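Local structure of CRISPR-associated endonuclease C2c1 (Alicyclobacillus acidoterrestris, 5U31) at residues Thr576-Glu590 against Asn610-Leu623. The protein cleaves target DNA that carries a protospacer adjacent motif, guided by CRISPR RNA, as a type V CRISPR-Cas endonuclease. The protein carries 3 engineered substitutions. Numbering follows the deposited sequence.
Sequences TSASISVFRVARKDE and NLVAVHERSQLLKL. With nucleotides of chain B.
V582 O is gripped by two successive amides of the neighbouring strand: E616 N gives a sound bond to it at 2.7 Å, and R617 N adds a weak one at 3.5 Å. This is a classic beta bulge, which shifts the register of the antiparallel strands 578-587 and 611-621 by one residue. The extra residue, E616, turns its carboxylate to the edge of the R584 guanidinium and forms a salt bridge, while E616 OE1 forms another with R566 on strand 566-572, beyond 578-587. R584 is long enough to reach it by bending at chi3 (60°), and the aliphatic V614 packs beside it over one guanidinium face. R617 lays its guanidinium over V582 CG2, which stands 3.5 Å above the centre of the plane; R617 NH1 forms a salt bridge with E820. On the other side of the sheet, the flat F583 ring takes the ring edge of H615 on its face, the planes at 76°, and H615 CA sits over that face, 3.8 Å from the centroid. H615 NE2 shares a 2.7 Å hydrogen bond with S618 OG, which helps hold the imidazole's rotation beside the RNA of chain B, in keeping with its role in binding guide RNA. Small S579 suits its place against helix 977-990, touching A978, an engineered residue at a position assigned to the RuvC active site. These are adjacent antiparallel strands in the mixed sheet of the RNase H-like RuvC domain.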
ATOM      1  N   THR A 576       4.321   7.615 -16.788  1.00 35.71           N
ATOM      2  CA  THR A 576       5.573   6.871 -16.833  1.00 46.44           C
ATOM      3  C   THR A 576       5.836   6.305 -15.447  1.00 40.69           C
ATOM      4  O   THR A 576       5.840   7.049 -14.460  1.00 44.27           O
ATOM      5  CB  THR A 576       6.740   7.758 -17.266  1.00 45.48           C
ATOM      6  OG1 THR A 576       7.036   8.698 -16.226  1.00 65.16           O
ATOM      7  CG2 THR A 576       6.383   8.506 -18.527  1.00 36.76           C
ATOM      8  N   SER A 577       6.049   4.990 -15.373  1.00 35.02           N
ATOM      9  CA  SER A 577       6.169   4.344 -14.072  1.00 33.89           C
ATOM     10  C   SER A 577       7.329   4.922 -13.274  1.00 33.74           C
ATOM     11  O   SER A 577       7.205   5.154 -12.065  1.00 44.95           O
ATOM     12  CB  SER A 577       6.328   2.834 -14.250  1.00 42.25           C
ATOM     13  OG  SER A 577       5.150   2.265 -14.799  1.00 50.37           O
ATOM     14  N   ALA A 578       8.454   5.187 -13.933  1.00 34.16           N
ATOM     15  CA  ALA A 578       9.634   5.683 -13.240  1.00 34.13           C
ATOM     16  C   ALA A 578      10.445   6.565 -14.173  1.00 47.63           C
ATOM     17  O   ALA A 578      10.674   6.203 -15.329  1.00 49.00           O
ATOM     18  CB  ALA A 578      10.501   4.529 -12.728  1.00 33.84           C
ATOM     19  N   SER A 579      10.873   7.717 -13.662  1.00 34.93           N
ATOM     20  CA  SER A 579      11.773   8.621 -14.363  1.00 35.58           C
ATOM     21  C   SER A 579      12.989   8.841 -13.479  1.00 35.55           C
ATOM     22  O   SER A 579      12.854   9.239 -12.316  1.00 35.20           O
ATOM     23  CB  SER A 579      11.079   9.943 -14.687  1.00 35.93           C
ATOM     24  OG  SER A 579       9.810   9.704 -15.267  1.00 35.90           O
ATOM     25  N   ILE A 580      14.171   8.565 -14.019  1.00 35.98           N
ATOM     26  CA  ILE A 580      15.383   8.506 -13.219  1.00 35.99           C
ATOM     27  C   ILE A 580      16.399   9.493 -13.769  1.00 36.75           C
ATOM     28  O   ILE A 580      16.350   9.896 -14.932  1.00 37.30           O
ATOM     29  CB  ILE A 580      15.975   7.079 -13.174  1.00 35.83           C
ATOM     30  CG1 ILE A 580      16.549   6.683 -14.539  1.00 36.48           C
ATOM     31  CG2 ILE A 580      14.919   6.075 -12.734  1.00 35.13           C
ATOM     32  CD1 ILE A 580      18.061   6.763 -14.614  1.00 37.05           C
ATOM     33  N   SER A 581      17.326   9.886 -12.901  1.00 36.84           N
ATOM     34  CA  SER A 581      18.482  10.673 -13.302  1.00 37.61           C
ATOM     35  C   SER A 581      19.639  10.281 -12.400  1.00 37.64           C
ATOM     36  O   SER A 581      19.474  10.212 -11.179  1.00 37.14           O
ATOM     37  CB  SER A 581      18.208  12.175 -13.210  1.00 37.91           C
ATOM     38  OG  SER A 581      17.751  12.517 -11.920  1.00 63.62           O
ATOM     39  N   VAL A 582      20.793  10.020 -13.004  1.00 38.27           N
ATOM     40  CA  VAL A 582      21.957   9.488 -12.310  1.00 38.42           C
ATOM     41  C   VAL A 582      22.985  10.601 -12.172  1.00 39.16           C
ATOM     42  O   VAL A 582      23.259  11.325 -13.136  1.00 59.74           O
ATOM     43  CB  VAL A 582      22.542   8.274 -13.055  1.00 38.69           C
ATOM     44  CG1 VAL A 582      23.811   7.793 -12.384  1.00 38.98           C
ATOM     45  CG2 VAL A 582      21.528   7.158 -13.112  1.00 37.98           C
ATOM     46  N   PHE A 583      23.541  10.741 -10.974  1.00 39.09           N
ATOM     47  CA  PHE A 583      24.554  11.742 -10.685  1.00 39.82           C
ATOM     48  C   PHE A 583      25.765  11.065 -10.061  1.00 41.50           C
ATOM     49  O   PHE A 583      25.636  10.084  -9.325  1.00 45.05           O
ATOM     50  CB  PHE A 583      24.025  12.831  -9.741  1.00 39.60           C
ATOM     51  CG  PHE A 583      23.229  13.904 -10.424  1.00 39.75           C
ATOM     52  CD1 PHE A 583      23.759  15.173 -10.598  1.00 40.51           C
ATOM     53  CD2 PHE A 583      21.949  13.651 -10.889  1.00 39.18           C
ATOM     54  CE1 PHE A 583      23.028  16.168 -11.221  1.00 40.70           C
ATOM     55  CE2 PHE A 583      21.212  14.644 -11.513  1.00 46.14           C
ATOM     56  CZ  PHE A 583      21.755  15.905 -11.680  1.00 40.13           C
ATOM     57  N   ARG A 584      26.943  11.602 -10.360  1.00 42.83           N
ATOM     58  CA  ARG A 584      28.207  11.069  -9.876  1.00 41.55           C
ATOM     59  C   ARG A 584      28.929  12.138  -9.068  1.00 46.18           C
ATOM     60  O   ARG A 584      28.960  13.307  -9.461  1.00 55.45           O
ATOM     61  CB  ARG A 584      29.087  10.597 -11.049  1.00 42.35           C
ATOM     62  CG  ARG A 584      30.575  10.907 -10.900  1.00 53.00           C
ATOM     63  CD  ARG A 584      31.373  10.473 -12.127  1.00 57.96           C
ATOM     64  NE  ARG A 584      30.934  11.148 -13.346  1.00 60.21           N
ATOM     65  CZ  ARG A 584      31.548  12.197 -13.885  1.00 55.28           C
ATOM     66  NH1 ARG A 584      32.637  12.692 -13.315  1.00 61.15           N
ATOM     67  NH2 ARG A 584      31.078  12.748 -14.995  1.00 53.13           N
ATOM     68  N   VAL A 585      29.494  11.740  -7.932  1.00 42.06           N
ATOM     69  CA  VAL A 585      30.324  12.648  -7.148  1.00 42.73           C
ATOM     70  C   VAL A 585      31.706  12.703  -7.783  1.00 49.49           C
ATOM     71  O   VAL A 585      32.309  11.665  -8.075  1.00 59.46           O
ATOM     72  CB  VAL A 585      30.399  12.198  -5.680  1.00 42.32           C
ATOM     73  CG1 VAL A 585      31.137  13.233  -4.854  1.00 43.04           C
ATOM     74  CG2 VAL A 585      29.012  11.975  -5.119  1.00 41.19           C
ATOM     75  N   ALA A 586      32.207  13.914  -8.008  1.00 48.33           N
ATOM     76  CA  ALA A 586      33.485  14.084  -8.686  1.00 50.46           C
ATOM     77  C   ALA A 586      34.088  15.424  -8.296  1.00 53.97           C
ATOM     78  O   ALA A 586      33.384  16.342  -7.867  1.00 47.20           O
ATOM     79  CB  ALA A 586      33.330  13.996 -10.208  1.00 46.92           C
ATOM     80  N   ARG A 587      35.407  15.519  -8.446  1.00 56.53           N
ATOM     81  CA  ARG A 587      36.094  16.783  -8.225  1.00 58.75           C
ATOM     82  C   ARG A 587      35.708  17.780  -9.307  1.00 61.65           C
ATOM     83  O   ARG A 587      35.519  17.414 -10.470  1.00 63.05           O
ATOM     84  CB  ARG A 587      37.610  16.582  -8.229  1.00 74.55           C
ATOM     85  CG  ARG A 587      38.130  15.533  -7.263  1.00 89.66           C
ATOM     86  CD  ARG A 587      39.649  15.464  -7.328  1.00104.32           C
ATOM     87  NE  ARG A 587      40.184  14.286  -6.653  1.00120.46           N
ATOM     88  CZ  ARG A 587      41.473  13.960  -6.628  1.00120.98           C
ATOM     89  NH1 ARG A 587      42.366  14.726  -7.243  1.00116.44           N
ATOM     90  NH2 ARG A 587      41.873  12.866  -5.991  1.00111.99           N
ATOM     91  N   LYS A 588      35.608  19.055  -8.925  1.00 58.52           N
ATOM     92  CA  LYS A 588      35.279  20.078  -9.909  1.00 65.75           C
ATOM     93  C   LYS A 588      36.360  20.226 -10.976  1.00 90.19           C
ATOM     94  O   LYS A 588      36.122  20.894 -11.988  1.00 95.73           O
ATOM     95  CB  LYS A 588      35.024  21.418  -9.211  1.00 64.69           C
ATOM     96  CG  LYS A 588      34.116  22.355 -10.008  1.00 72.38           C
ATOM     97  CD  LYS A 588      33.675  23.569  -9.198  1.00 78.66           C
ATOM     98  CE  LYS A 588      32.730  24.456 -10.008  1.00 83.02           C
ATOM     99  NZ  LYS A 588      32.303  25.685  -9.276  1.00 80.40           N
ATOM    100  N   ASP A 589      37.527  19.607 -10.781  1.00 91.58           N
ATOM    101  CA  ASP A 589      38.566  19.525 -11.808  1.00 91.21           C
ATOM    102  C   ASP A 589      38.131  18.485 -12.842  1.00 90.39           C
ATOM    103  O   ASP A 589      38.559  17.327 -12.839  1.00 66.61           O
ATOM    104  CB  ASP A 589      39.910  19.178 -11.179  1.00 89.14           C
ATOM    105  CG  ASP A 589      39.994  19.595  -9.717  1.00 98.35           C
ATOM    106  OD1 ASP A 589      39.223  20.489  -9.308  1.00 98.43           O
ATOM    107  OD2 ASP A 589      40.824  19.029  -8.974  1.00102.60           O
ATOM    108  N   GLU A 590      37.252  18.922 -13.736  1.00 95.07           N
ATOM    109  CA  GLU A 590      36.688  18.064 -14.771  1.00 94.36           C
ATOM    110  C   GLU A 590      36.922  18.728 -16.129  1.00102.03           C
ATOM    111  O   GLU A 590      37.798  19.587 -16.295  1.00113.37           O
ATOM    112  CB  GLU A 590      35.206  17.808 -14.484  1.00 88.46           C
ATOM    113  CG  GLU A 590      34.405  19.078 -14.274  1.00 93.82           C
ATOM    114  CD  GLU A 590      32.997  18.797 -13.804  1.00 99.88           C
ATOM    115  OE1 GLU A 590      32.292  19.752 -13.417  1.00 99.34           O
ATOM    116  OE2 GLU A 590      32.597  17.614 -13.820  1.00102.93           O
ATOM    117  N   ASN A 610      35.500  21.268  -3.234  1.00 69.31           N
ATOM    118  CA  ASN A 610      36.224  20.645  -4.331  1.00 72.90           C
ATOM    119  C   ASN A 610      35.365  19.642  -5.090  1.00 70.02           C
ATOM    120  O   ASN A 610      35.681  19.319  -6.240  1.00 76.63           O
ATOM    121  CB  ASN A 610      37.489  19.966  -3.794  1.00 87.01           C
ATOM    122  CG  ASN A 610      38.478  19.602  -4.891  1.00103.73           C
ATOM    123  OD1 ASN A 610      38.438  20.155  -5.993  1.00111.76           O
ATOM    124  ND2 ASN A 610      39.378  18.671  -4.589  1.00104.58           N
ATOM    125  N   LEU A 611      34.275  19.173  -4.489  1.00 75.13           N
ATOM    126  CA  LEU A 611      33.453  18.111  -5.051  1.00 62.34           C
ATOM    127  C   LEU A 611      32.114  18.653  -5.531  1.00 57.85           C
ATOM    128  O   LEU A 611      31.540  19.561  -4.919  1.00 59.93           O
ATOM    129  CB  LEU A 611      33.224  17.003  -4.021  1.00 50.12           C
ATOM    130  CG  LEU A 611      34.470  16.183  -3.687  1.00 53.73           C
ATOM    131  CD1 LEU A 611      34.159  15.142  -2.635  1.00 46.02           C
ATOM    132  CD2 LEU A 611      35.035  15.529  -4.943  1.00 52.65           C
ATOM    133  N   VAL A 612      31.624  18.084  -6.632  1.00 52.18           N
ATOM    134  CA  VAL A 612      30.318  18.406  -7.189  1.00 45.60           C
ATOM    135  C   VAL A 612      29.599  17.100  -7.506  1.00 49.03           C
ATOM    136  O   VAL A 612      30.171  16.013  -7.423  1.00 54.06           O
ATOM    137  CB  VAL A 612      30.419  19.295  -8.446  1.00 45.63           C
ATOM    138  CG1 VAL A 612      31.023  20.634  -8.094  1.00 46.59           C
ATOM    139  CG2 VAL A 612      31.250  18.617  -9.518  1.00 46.16           C
ATOM    140  N   ALA A 613      28.322  17.220  -7.858  1.00 43.24           N
ATOM    141  CA  ALA A 613      27.496  16.083  -8.259  1.00 42.36           C
ATOM    142  C   ALA A 613      27.200  16.227  -9.747  1.00 42.60           C
ATOM    143  O   ALA A 613      26.321  16.995 -10.142  1.00 48.52           O
ATOM    144  CB  ALA A 613      26.212  16.018  -7.440  1.00 41.40           C
ATOM    145  N   VAL A 614      27.927  15.476 -10.565  1.00 43.65           N
ATOM    146  CA  VAL A 614      27.859  15.600 -12.016  1.00 48.14           C
ATOM    147  C   VAL A 614      26.732  14.728 -12.547  1.00 43.87           C
ATOM    148  O   VAL A 614      26.644  13.542 -12.215  1.00 45.79           O
ATOM    149  CB  VAL A 614      29.200  15.209 -12.654  1.00 44.34           C
ATOM    150  CG1 VAL A 614      29.117  15.308 -14.163  1.00 47.72           C
ATOM    151  CG2 VAL A 614      30.307  16.090 -12.118  1.00 45.22           C
ATOM    152  N   HIS A 615      25.877  15.308 -13.388  1.00 42.57           N
ATOM    153  CA  HIS A 615      24.811  14.542 -14.020  1.00 42.12           C
ATOM    154  C   HIS A 615      25.391  13.585 -15.058  1.00 43.74           C
ATOM    155  O   HIS A 615      26.137  13.998 -15.951  1.00 50.99           O
ATOM    156  CB  HIS A 615      23.797  15.481 -14.674  1.00 42.84           C
ATOM    157  CG  HIS A 615      22.641  14.777 -15.318  1.00 41.37           C
ATOM    158  ND1 HIS A 615      22.604  14.471 -16.662  1.00 41.79           N
ATOM    159  CD2 HIS A 615      21.474  14.324 -14.799  1.00 59.08           C
ATOM    160  CE1 HIS A 615      21.467  13.856 -16.941  1.00 41.18           C
ATOM    161  NE2 HIS A 615      20.763  13.759 -15.830  1.00 49.79           N
ATOM    162  N   GLU A 616      25.043  12.304 -14.943  1.00 41.73           N
ATOM    163  CA  GLU A 616      25.483  11.284 -15.886  1.00 42.08           C
ATOM    164  C   GLU A 616      24.447  11.012 -16.967  1.00 43.04           C
ATOM    165  O   GLU A 616      24.760  11.092 -18.158  1.00 52.38           O
ATOM    166  CB  GLU A 616      25.811   9.983 -15.143  1.00 41.65           C
ATOM    167  CG  GLU A 616      26.937  10.106 -14.131  1.00 49.40           C
ATOM    168  CD  GLU A 616      28.195   9.382 -14.565  1.00 60.50           C
ATOM    169  OE1 GLU A 616      28.143   8.146 -14.745  1.00 63.05           O
ATOM    170  OE2 GLU A 616      29.232  10.056 -14.734  1.00 66.22           O
ATOM    171  N   ARG A 617      23.215  10.698 -16.578  1.00 41.01           N
ATOM    172  CA  ARG A 617      22.178  10.393 -17.552  1.00 40.86           C
ATOM    173  C   ARG A 617      20.815  10.580 -16.908  1.00 39.99           C
ATOM    174  O   ARG A 617      20.675  10.549 -15.684  1.00 39.40           O
ATOM    175  CB  ARG A 617      22.319   8.964 -18.092  1.00 48.24           C
ATOM    176  CG  ARG A 617      22.049   7.884 -17.058  1.00 46.09           C
ATOM    177  CD  ARG A 617      22.645   6.557 -17.485  1.00 40.30           C
ATOM    178  NE  ARG A 617      23.138   5.800 -16.336  1.00 39.90           N
ATOM    179  CZ  ARG A 617      22.443   4.849 -15.728  1.00 40.77           C
ATOM    180  NH1 ARG A 617      21.232   4.540 -16.174  1.00 38.70           N
ATOM    181  NH2 ARG A 617      22.954   4.202 -14.685  1.00 41.01           N
ATOM    182  N   SER A 618      19.813  10.783 -17.758  1.00 39.99           N
ATOM    183  CA  SER A 618      18.417  10.731 -17.356  1.00 39.25           C
ATOM    184  C   SER A 618      17.670   9.837 -18.330  1.00 40.25           C
ATOM    185  O   SER A 618      18.005   9.776 -19.519  1.00 49.33           O
ATOM    186  CB  SER A 618      17.773  12.120 -17.313  1.00 39.36           C
ATOM    187  OG  SER A 618      18.243  12.868 -16.207  1.00 39.27           O
ATOM    188  N   GLN A 619      16.663   9.139 -17.820  1.00 38.47           N
ATOM    189  CA  GLN A 619      15.949   8.160 -18.617  1.00 38.42           C
ATOM    190  C   GLN A 619      14.519   8.053 -18.118  1.00 37.74           C
ATOM    191  O   GLN A 619      14.241   8.270 -16.937  1.00 37.16           O
ATOM    192  CB  GLN A 619      16.635   6.789 -18.560  1.00 38.36           C
ATOM    193  CG  GLN A 619      17.530   6.498 -19.748  1.00 58.72           C
ATOM    194  CD  GLN A 619      16.747   6.336 -21.037  1.00 85.66           C
ATOM    195  OE1 GLN A 619      15.783   5.569 -21.102  1.00 81.53           O
ATOM    196  NE2 GLN A 619      17.153   7.067 -22.070  1.00102.45           N
ATOM    197  N   LEU A 620      13.615   7.727 -19.032  1.00 37.89           N
ATOM    198  CA  LEU A 620      12.241   7.387 -18.685  1.00 37.34           C
ATOM    199  C   LEU A 620      12.136   5.867 -18.645  1.00 48.10           C
ATOM    200  O   LEU A 620      12.211   5.205 -19.685  1.00 55.45           O
ATOM    201  CB  LEU A 620      11.257   7.990 -19.685  1.00 37.77           C
ATOM    202  CG  LEU A 620      11.193   9.518 -19.735  1.00 42.32           C
ATOM    203  CD1 LEU A 620       9.953   9.973 -20.478  1.00 43.36           C
ATOM    204  CD2 LEU A 620      11.226  10.106 -18.336  1.00 41.77           C
ATOM    205  N   LEU A 621      11.985   5.311 -17.441  1.00 40.86           N
ATOM    206  CA  LEU A 621      11.862   3.864 -17.270  1.00 37.97           C
ATOM    207  C   LEU A 621      10.400   3.462 -17.465  1.00 44.06           C
ATOM    208  O   LEU A 621       9.686   3.073 -16.539  1.00 47.67           O
ATOM    209  CB  LEU A 621      12.383   3.429 -15.907  1.00 35.39           C
ATOM    210  CG  LEU A 621      13.844   3.732 -15.575  1.00 41.13           C
ATOM    211  CD1 LEU A 621      14.311   2.854 -14.426  1.00 35.12           C
ATOM    212  CD2 LEU A 621      14.737   3.561 -16.795  1.00 36.43           C
ATOM    213  N   LYS A 622       9.959   3.571 -18.714  1.00 36.34           N
ATOM    214  CA  LYS A 622       8.601   3.177 -19.050  1.00 36.29           C
ATOM    215  C   LYS A 622       8.473   1.660 -19.001  1.00 46.24           C
ATOM    216  O   LYS A 622       9.278   0.936 -19.593  1.00 51.72           O
ATOM    217  CB  LYS A 622       8.222   3.698 -20.436  1.00 37.06           C
ATOM    218  CG  LYS A 622       8.015   5.200 -20.514  1.00 37.28           C
ATOM    219  CD  LYS A 622       7.913   5.659 -21.962  1.00 48.63           C
ATOM    220  CE  LYS A 622       7.636   7.152 -22.066  1.00 41.78           C
ATOM    221  NZ  LYS A 622       6.243   7.490 -21.676  1.00 44.58           N
ATOM    222  N   LEU A 623       7.477   1.180 -18.264  1.00 42.11           N
ATOM    223  CA  LEU A 623       7.067  -0.197 -18.403  1.00 35.48           C
ATOM    224  C   LEU A 623       6.324  -0.360 -19.725  1.00 45.12           C
ATOM    225  O   LEU A 623       5.835   0.620 -20.294  1.00 46.10           O
ATOM    226  CB  LEU A 623       6.186  -0.616 -17.230  1.00 34.77           C
ATOM    227  CG  LEU A 623       6.915  -0.843 -15.903  1.00 43.05           C
ATOM    228  CD1 LEU A 623       5.934  -1.112 -14.774  1.00 33.99           C
ATOM    229  CD2 LEU A 623       7.905  -1.989 -16.028  1.00 34.22           C
TER
ATOM    230  P     G B   9      23.797   6.680 -23.670  1.00 51.20           P
ATOM    231  OP1   G B   9      24.403   5.600 -22.854  1.00 43.98           O
ATOM    232  OP2   G B   9      24.661   7.557 -24.503  1.00 46.72           O
ATOM    233  O5'   G B   9      22.711   6.017 -24.628  1.00 44.21           O
ATOM    234  C5'   G B   9      21.811   5.022 -24.152  1.00 43.38           C
ATOM    235  C4'   G B   9      20.719   4.762 -25.159  1.00 43.49           C
ATOM    236  O4'   G B   9      19.956   3.580 -24.784  1.00 42.82           O
ATOM    237  C3'   G B   9      19.704   5.894 -25.334  1.00 44.62           C
ATOM    238  O3'   G B   9      19.383   6.035 -26.712  1.00 44.04           O
ATOM    239  C2'   G B   9      18.482   5.379 -24.578  1.00 43.14           C
ATOM    240  O2'   G B   9      17.250   5.900 -25.025  1.00 45.06           O
ATOM    241  C1'   G B   9      18.579   3.882 -24.830  1.00 42.30           C
ATOM    242  N9    G B   9      17.870   3.067 -23.844  1.00 44.18           N
ATOM    243  C8    G B   9      16.810   2.232 -24.105  1.00 44.23           C
ATOM    244  N7    G B   9      16.352   1.642 -23.039  1.00 46.11           N
ATOM    245  C5    G B   9      17.153   2.124 -22.012  1.00 44.20           C
ATOM    246  C6    G B   9      17.126   1.837 -20.626  1.00 39.06           C
ATOM    247  O6    G B   9      16.369   1.078 -20.012  1.00 56.25           O
ATOM    248  N1    G B   9      18.109   2.534 -19.940  1.00 39.09           N
ATOM    249  C2    G B   9      19.005   3.403 -20.504  1.00 39.83           C
ATOM    250  N2    G B   9      19.869   3.971 -19.649  1.00 39.77           N
ATOM    251  N3    G B   9      19.045   3.684 -21.797  1.00 48.63           N
ATOM    252  C4    G B   9      18.095   3.012 -22.487  1.00 45.99           C
ATOM    253  P     A B   6      18.765  21.009 -18.509  1.00 46.02           P
ATOM    254  OP1   A B   6      18.113  21.869 -17.494  1.00 43.09           O
ATOM    255  OP2   A B   6      20.109  21.381 -19.030  1.00 44.21           O
ATOM    256  O5'   A B   6      18.820  19.537 -17.908  1.00 42.50           O
ATOM    257  C5'   A B   6      19.941  19.096 -17.154  1.00 51.05           C
ATOM    258  C4'   A B   6      20.663  17.981 -17.860  1.00 42.60           C
ATOM    259  O4'   A B   6      19.728  16.880 -18.007  1.00 41.88           O
ATOM    260  C3'   A B   6      21.154  18.346 -19.264  1.00 71.42           C
ATOM    261  O3'   A B   6      22.569  18.149 -19.479  1.00 69.50           O
ATOM    262  C2'   A B   6      20.256  17.544 -20.216  1.00 43.29           C
ATOM    263  O2'   A B   6      20.894  17.022 -21.358  1.00 61.94           O
ATOM    264  C1'   A B   6      19.689  16.429 -19.345  1.00 42.29           C
ATOM    265  N9    A B   6      18.295  16.166 -19.709  1.00 49.65           N
ATOM    266  C8    A B   6      17.265  17.072 -19.647  1.00 48.34           C
ATOM    267  N7    A B   6      16.117  16.610 -20.074  1.00 41.44           N
ATOM    268  C5    A B   6      16.413  15.315 -20.467  1.00 46.52           C
ATOM    269  C6    A B   6      15.616  14.299 -21.016  1.00 41.01           C
ATOM    270  N6    A B   6      14.314  14.444 -21.268  1.00 40.82           N
ATOM    271  N1    A B   6      16.207  13.119 -21.294  1.00 42.80           N
ATOM    272  C2    A B   6      17.515  12.982 -21.040  1.00 46.59           C
ATOM    273  N3    A B   6      18.374  13.862 -20.529  1.00 42.23           N
ATOM    274  C4    A B   6      17.754  15.025 -20.259  1.00 47.00           C
ATOM    275  P     G B   7      23.333  16.733 -19.450  1.00 44.06           P
ATOM    276  OP1   G B   7      22.649  15.747 -18.599  1.00 44.59           O
ATOM    277  OP2   G B   7      24.747  17.065 -19.148  1.00 44.77           O
ATOM    278  O5'   G B   7      23.277  16.212 -20.954  1.00 45.35           O
ATOM    279  C5'   G B   7      23.109  14.823 -21.229  1.00 47.39           C
ATOM    280  C4'   G B   7      23.330  14.488 -22.683  1.00 44.97           C
ATOM    281  O4'   G B   7      22.492  15.338 -23.505  1.00 52.43           O
ATOM    282  C3'   G B   7      24.757  14.671 -23.191  1.00 49.55           C
ATOM    283  O3'   G B   7      25.028  13.688 -24.187  1.00 50.44           O
ATOM    284  C2'   G B   7      24.710  16.045 -23.846  1.00 55.43           C
ATOM    285  O2'   G B   7      25.677  16.236 -24.859  1.00 55.88           O
ATOM    286  C1'   G B   7      23.292  16.070 -24.412  1.00 58.03           C
ATOM    287  N9    G B   7      22.722  17.414 -24.518  1.00 60.91           N
ATOM    288  C8    G B   7      22.361  18.242 -23.483  1.00 49.63           C
ATOM    289  N7    G B   7      21.870  19.380 -23.888  1.00 59.55           N
ATOM    290  C5    G B   7      21.910  19.294 -25.275  1.00 63.24           C
ATOM    291  C6    G B   7      21.514  20.226 -26.268  1.00 54.29           C
ATOM    292  O6    G B   7      21.030  21.353 -26.112  1.00 47.96           O
ATOM    293  N1    G B   7      21.729  19.733 -27.550  1.00 57.25           N
ATOM    294  C2    G B   7      22.258  18.503 -27.840  1.00 63.57           C
ATOM    295  N2    G B   7      22.388  18.204 -29.139  1.00 76.00           N
ATOM    296  N3    G B   7      22.634  17.626 -26.928  1.00 69.75           N
ATOM    297  C4    G B   7      22.429  18.085 -25.677  1.00 63.15           C
TER